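Uncharacterized protein AF_1382 (PDB 3OV8) is of unknown function but has a winged helix-turn-helix fold and therefore probably binds DNA, with two copies in the assembly. Local coordinates at residues 15-20 with 38-43; 30-35 with 66-71. All blocks are in the same frame, centred on the assembly; numbering follows the deposited sequence.

Both contacts belong to one winged helix-turn-helix domain, and their centres lie about 14 Å apart. Along the chain their segments alternate: helix 12-26, strand 31-32 with the start of helix 33-39, the turn after that helix, then the wing strand 68-73. Helix 33-39 is the shared element. Contact 2 fastens its beginning to the three-stranded antiparallel sheet, while contact 1 sets its end and the following turn against helix 12-26. The two meet where Thr20 packs on Tyr35. Packed at both ends, helix 33-39 leads into helix 44-56, the presumed recognition helix by its position in the motif, an arrangement that probably sets how that helix stands to the wing.

Contact 1 of 2, residues 15-20 with 38-43; sequences LEILMT and SKVNSP
Glu16 and Val40 lie at the heart of a mixed polar and apolar contact, in which one side of helix 12-26 is set against the turn of the helix-turn-helix. Val40 is the first residue to leave helical geometry after helix 33-39, and the loop from there runs to Pro43, the N-cap of helix 44-56. The side chain of Val40 points at helix 12-26. Val40 CG1 sits 3.6 Å from Glu16 CG and also 3.6 Å from Thr20 OG1, while Glu16 OE2 passes 3.3 Å from Val40 CB. Ile17, the next residue along from Glu16, crosses Val40 at about a right angle, its CG1 lying 4.2 Å from Val40 CG1. Ile17 also packs on Ile50 and Ile51 of helix 44-56, which Val40 reaches through Val47, making this the edge of the core among the three helices.

Glu16 carries the polar half. Its CG stands between the backbone N and the carbonyl carbon (chi1 67°), and the extended chain beyond runs past Val40 to the turn. There Asn41 N donates to Glu16 OE2 at 3.0 Å, a nearly straight bond (166°) arriving from above the carboxylate plane. A water gives a second hydrogen bond to the same oxygen and in turn accepts one from Ser42 OG, at 2.8 Å. Thr20 OG1 turns back to donate to Glu16 O at 2.7 Å, on the opposite face of that carbonyl from Thr20 N, while its methyl CG2 meets Lys39 CB.

One carboxylate oxygen thus grips two successive residues of the turn, one directly and one through water. The closeness of Glu12 OE2 to Glu16 OE1 would tend to raise the pKa of the pair, whereas the two bonds on Glu16 OE2 would favour a charged Glu16.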
loop_
_atom_site.group_PDB
_atom_site.type_symbol
_atom_site.label_atom_id
_atom_site.label_comp_id
_atom_site.label_asym_id
_atom_site.label_seq_id
_atom_site.Cartn_x
_atom_site.Cartn_y
_atom_site.Cartn_z
ATOM N N LEU A 15 -5.013 1.317 6.217
ATOM C CA LEU A 15 -3.779 2.102 6.292
ATOM C C LEU A 15 -3.802 3.033 7.499
ATOM O O LEU A 15 -2.832 3.115 8.255
ATOM C CB LEU A 15 -3.594 2.955 5.038
ATOM C CG LEU A 15 -2.464 3.986 5.150
ATOM C CD1 LEU A 15 -1.135 3.281 5.233
ATOM C CD2 LEU A 15 -2.493 4.949 3.961
ATOM N N GLU A 16 -4.893 3.765 7.662
ATOM C CA GLU A 16 -4.928 4.738 8.744
ATOM C C GLU A 16 -4.934 4.047 10.117
ATOM O O GLU A 16 -4.383 4.574 11.076
ATOM C CB GLU A 16 -6.056 5.760 8.586
ATOM C CG GLU A 16 -7.462 5.230 8.710
ATOM C CD GLU A 16 -8.512 6.293 8.381
ATOM O OE1 GLU A 16 -8.150 7.313 7.752
ATOM O OE2 GLU A 16 -9.694 6.106 8.749
ATOM N N ILE A 17 -5.519 2.861 10.205
ATOM C CA ILE A 17 -5.443 2.081 11.439
ATOM C C ILE A 17 -3.991 1.666 11.757
ATOM O O ILE A 17 -3.497 1.841 12.877
ATOM C CB ILE A 17 -6.406 0.874 11.379
ATOM C CG1 ILE A 17 -7.856 1.385 11.398
ATOM C CG2 ILE A 17 -6.146 -0.094 12.540
ATOM C CD1 ILE A 17 -8.924 0.329 10.963
ATOM N N LEU A 18 -3.302 1.116 10.767
ATOM C CA LEU A 18 -1.910 0.730 10.951
ATOM C C LEU A 18 -1.026 1.914 11.351
ATOM O O LEU A 18 -0.204 1.798 12.265
ATOM C CB LEU A 18 -1.370 0.106 9.651
ATOM C CG LEU A 18 0.088 -0.337 9.738
ATOM C CD1 LEU A 18 0.229 -1.415 10.790
ATOM C CD2 LEU A 18 0.588 -0.836 8.357
ATOM N N MET A 19 -1.170 3.043 10.663
ATOM C CA MET A 19 -0.275 4.169 10.912
ATOM C C MET A 19 -0.628 4.810 12.263
ATOM O O MET A 19 0.234 5.341 12.946
ATOM C CB MET A 19 -0.311 5.193 9.767
ATOM C CG MET A 19 0.248 4.614 8.398
ATOM S SD MET A 19 1.773 3.674 8.568
ATOM C CE MET A 19 2.930 4.994 8.898
ATOM N N THR A 20 -1.900 4.757 12.641
ATOM C CA THR A 20 -2.287 5.237 13.969
ATOM C C THR A 20 -1.617 4.434 15.067
ATOM O O THR A 20 -1.141 4.991 16.055
ATOM C CB THR A 20 -3.809 5.188 14.172
ATOM O OG1 THR A 20 -4.430 6.096 13.256
ATOM C CG2 THR A 20 -4.159 5.581 15.592
ATOM N N SER A 38 -11.081 6.648 17.855
ATOM C CA SER A 38 -11.308 8.091 17.951
ATOM C C SER A 38 -10.506 8.827 16.885
ATOM O O SER A 38 -10.865 9.937 16.492
ATOM C CB SER A 38 -10.970 8.637 19.344
ATOM O OG SER A 38 -9.583 8.920 19.473
ATOM N N LYS A 39 -9.430 8.196 16.412
ATOM C CA LYS A 39 -8.523 8.830 15.457
ATOM C C LYS A 39 -8.872 8.574 13.992
ATOM O O LYS A 39 -8.592 9.396 13.119
ATOM C CB LYS A 39 -7.086 8.360 15.704
ATOM C CG LYS A 39 -6.425 8.987 16.901
ATOM C CD LYS A 39 -6.321 10.506 16.732
ATOM C CE LYS A 39 -5.824 11.161 18.004
ATOM N NZ LYS A 39 -6.022 12.638 17.959
ATOM N N VAL A 40 -9.473 7.429 13.717
ATOM C CA VAL A 40 -9.759 7.059 12.337
ATOM C C VAL A 40 -11.250 7.264 12.034
ATOM O O VAL A 40 -12.049 7.520 12.930
ATOM C CB VAL A 40 -9.317 5.609 12.029
ATOM C CG1 VAL A 40 -7.817 5.430 12.329
ATOM C CG2 VAL A 40 -10.146 4.605 12.823
ATOM N N ASN A 41 -11.621 7.155 10.768
ATOM C CA ASN A 41 -13.025 7.323 10.402
ATOM C C ASN A 41 -13.762 5.993 10.239
ATOM O O ASN A 41 -14.426 5.769 9.226
ATOM C CB ASN A 41 -13.139 8.154 9.121
ATOM C CG ASN A 41 -12.400 9.471 9.219
ATOM O OD1 ASN A 41 -12.499 10.175 10.226
ATOM N ND2 ASN A 41 -11.638 9.805 8.181
ATOM N N SER A 42 -13.637 5.117 11.237
ATOM C CA SER A 42 -14.307 3.824 11.218
ATOM C C SER A 42 -15.023 3.560 12.540
ATOM O O SER A 42 -14.556 3.964 13.607
ATOM C CB SER A 42 -13.304 2.686 10.964
ATOM O OG SER A 42 -12.907 2.610 9.605
ATOM N N PRO A 43 -16.147 2.852 12.468
ATOM C CA PRO A 43 -16.839 2.385 13.676
ATOM C C PRO A 43 -15.960 1.406 14.448
ATOM O O PRO A 43 -15.065 0.770 13.872
ATOM C CB PRO A 43 -18.064 1.661 13.110
ATOM C CG PRO A 43 -18.272 2.241 11.759
ATOM C CD PRO A 43 -16.886 2.516 11.240
HETATM O O HOH W 1 -10.207 3.403 9.388
#

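Contact 2 of 2, residues 30-35 with 66-71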
loop_
_atom_site.group_PDB
_atom_site.type_symbol
_atom_site.label_atom_id
_atom_site.label_comp_id
_atom_site.label_asym_id
_atom_site.label_seq_id
_atom_site.Cartn_x
_atom_site.Cartn_y
_atom_site.Cartn_z
ATOM N N ASP A 30 0.695 3.158 25.268
ATOM C CA ASP A 30 0.010 1.895 25.012
ATOM C C ASP A 30 -1.089 2.243 24.021
ATOM O O ASP A 30 -1.703 3.301 24.126
ATOM C CB ASP A 30 -0.622 1.340 26.283
ATOM C CG ASP A 30 0.398 0.693 27.212
ATOM O OD1 ASP A 30 1.347 0.054 26.710
ATOM O OD2 ASP A 30 0.254 0.845 28.428
ATOM N N VAL A 31 -1.325 1.375 23.042
ATOM C CA VAL A 31 -2.331 1.681 22.042
ATOM C C VAL A 31 -3.638 0.964 22.350
ATOM O O VAL A 31 -3.722 -0.261 22.260
ATOM C CB VAL A 31 -1.861 1.293 20.623
ATOM C CG1 VAL A 31 -2.874 1.821 19.593
ATOM C CG2 VAL A 31 -0.479 1.861 20.347
ATOM N N TYR A 32 -4.662 1.730 22.696
ATOM C CA TYR A 32 -5.964 1.168 23.015
ATOM C C TYR A 32 -6.855 1.160 21.803
ATOM O O TYR A 32 -6.862 2.097 21.014
ATOM C CB TYR A 32 -6.626 1.999 24.118
ATOM C CG TYR A 32 -5.732 2.177 25.306
ATOM C CD1 TYR A 32 -5.330 1.088 26.051
ATOM C CD2 TYR A 32 -5.276 3.438 25.680
ATOM C CE1 TYR A 32 -4.521 1.237 27.148
ATOM C CE2 TYR A 32 -4.453 3.599 26.767
ATOM C CZ TYR A 32 -4.080 2.494 27.504
ATOM O OH TYR A 32 -3.256 2.639 28.598
ATOM N N ILE A 33 -7.655 0.111 21.658
ATOM C CA ILE A 33 -8.509 0.035 20.485
ATOM C C ILE A 33 -9.462 1.221 20.405
ATOM O O ILE A 33 -9.739 1.712 19.318
ATOM C CB ILE A 33 -9.270 -1.313 20.409
ATOM C CG1 ILE A 33 -9.734 -1.563 18.968
ATOM C CG2 ILE A 33 -10.408 -1.347 21.418
ATOM C CD1 ILE A 33 -9.909 -3.033 18.614
ATOM N N GLN A 34 -9.932 1.692 21.559
ATOM C CA GLN A 34 -10.803 2.864 21.634
ATOM C C GLN A 34 -10.121 4.105 21.094
ATOM O O GLN A 34 -10.745 4.935 20.442
ATOM C CB GLN A 34 -11.192 3.155 23.088
ATOM C CG GLN A 34 -11.914 2.030 23.765
ATOM C CD GLN A 34 -11.035 1.265 24.720
ATOM O OE1 GLN A 34 -9.949 0.804 24.361
ATOM N NE2 GLN A 34 -11.502 1.123 25.955
ATOM N N TYR A 35 -8.840 4.238 21.395
ATOM C CA TYR A 35 -8.097 5.382 20.896
ATOM C C TYR A 35 -8.001 5.353 19.366
ATOM O O TYR A 35 -8.204 6.375 18.693
ATOM C CB TYR A 35 -6.708 5.438 21.516
ATOM C CG TYR A 35 -5.826 6.414 20.790
ATOM C CD1 TYR A 35 -5.872 7.772 21.078
ATOM C CD2 TYR A 35 -4.979 5.982 19.781
ATOM C CE1 TYR A 35 -5.068 8.674 20.392
ATOM C CE2 TYR A 35 -4.191 6.867 19.094
ATOM C CZ TYR A 35 -4.230 8.211 19.398
ATOM O OH TYR A 35 -3.412 9.076 18.692
ATOM N N GLY A 66 -7.859 -6.037 31.713
ATOM C CA GLY A 66 -9.181 -5.808 32.273
ATOM C C GLY A 66 -10.208 -5.793 31.154
ATOM O O GLY A 66 -10.330 -6.763 30.411
ATOM N N ARG A 67 -10.931 -4.687 31.005
ATOM C CA ARG A 67 -11.865 -4.539 29.890
ATOM C C ARG A 67 -11.266 -3.777 28.699
ATOM O O ARG A 67 -11.983 -3.418 27.766
ATOM C CB ARG A 67 -13.155 -3.858 30.360
ATOM C CG ARG A 67 -13.896 -4.636 31.439
ATOM C CD ARG A 67 -15.338 -4.174 31.588
ATOM N NE ARG A 67 -16.090 -5.051 32.486
ATOM C CZ ARG A 67 -16.248 -4.825 33.783
ATOM N NH1 ARG A 67 -15.718 -3.742 34.337
ATOM N NH2 ARG A 67 -16.939 -5.677 34.527
ATOM N N THR A 68 -9.955 -3.533 28.736
ATOM C CA THR A 68 -9.298 -2.658 27.759
ATOM C C THR A 68 -8.433 -3.440 26.783
ATOM O O THR A 68 -7.484 -4.107 27.193
ATOM C CB THR A 68 -8.364 -1.661 28.453
ATOM O OG1 THR A 68 -9.077 -0.972 29.489
ATOM C CG2 THR A 68 -7.807 -0.662 27.445
ATOM N N LYS A 69 -8.731 -3.335 25.493
ATOM C CA LYS A 69 -7.963 -4.072 24.493
ATOM C C LYS A 69 -6.740 -3.262 24.087
ATOM O O LYS A 69 -6.862 -2.120 23.629
ATOM C CB LYS A 69 -8.824 -4.391 23.267
ATOM C CG LYS A 69 -8.149 -5.329 22.265
ATOM C CD LYS A 69 -9.042 -5.557 21.049
ATOM C CE LYS A 69 -8.420 -6.530 20.053
ATOM N NZ LYS A 69 -8.427 -7.925 20.557
ATOM N N ILE A 70 -5.561 -3.847 24.258
ATOM C CA ILE A 70 -4.322 -3.162 23.916
ATOM C C ILE A 70 -3.688 -3.821 22.688
ATOM O O ILE A 70 -3.605 -5.047 22.586
ATOM C CB ILE A 70 -3.337 -3.188 25.080
ATOM C CG1 ILE A 70 -3.916 -2.409 26.265
ATOM C CG2 ILE A 70 -1.982 -2.591 24.642
ATOM C CD1 ILE A 70 -3.046 -2.414 27.501
ATOM N N ILE A 71 -3.247 -2.995 21.752
ATOM C CA ILE A 71 -2.698 -3.486 20.497
ATOM C C ILE A 71 -1.230 -3.092 20.391
ATOM O O ILE A 71 -0.882 -1.949 20.676
ATOM C CB ILE A 71 -3.477 -2.879 19.327
ATOM C CG1 ILE A 71 -4.958 -3.269 19.434
ATOM C CG2 ILE A 71 -2.873 -3.325 17.975
ATOM C CD1 ILE A 71 -5.896 -2.093 19.494
HETATM O O HOH W 2 0.605 -0.810 22.670
#
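Tyr32 and Ile70 lie side by side and point the same way, as the non-hydrogen-bonded pair where short strand 31-32 joins strand 68-73 in the small antiparallel sheet of the winged helix-turn-helix. Ile70 CG1 comes within 3.8 Å of Tyr32 CD1, at an oblique angle to the ring. Thr68 brings its methyl CG2 to the same ring carbon, and the carbonyl oxygen of Asp30 lies over one face, offset toward the rim.

Val31 and Ile71 point to the other side of the sheet, where both pack on Ile36 of helix 33-39. Here Ile71 reaches across to the helix start, with its CD1 3.6 Å from Ile33 CB. Ile33 crosses Lys69 obliquely: Ile33 CG1 lies anti to the backbone N (chi1 -160°), carrying Ile33 CD1 to 3.6 Å from Lys69 CD, on the aliphatic part of the lysine. Ile33 also packs on Val47, Trp48 and Ile51 of helix 44-56.

Two backbone bonds tie the segments. Ile71 N donates to Val31 O at 2.8 Å, and Ile33 N, just past the N-cap Tyr32, donates to Lys69 O at 3.1 Å, so the strand's carbonyl takes up an amide of the first helical turn. At the Val31-Ile71 end a water bridges the strands, accepting from Val31 N and donating to Ile71 O at 2.7 Å.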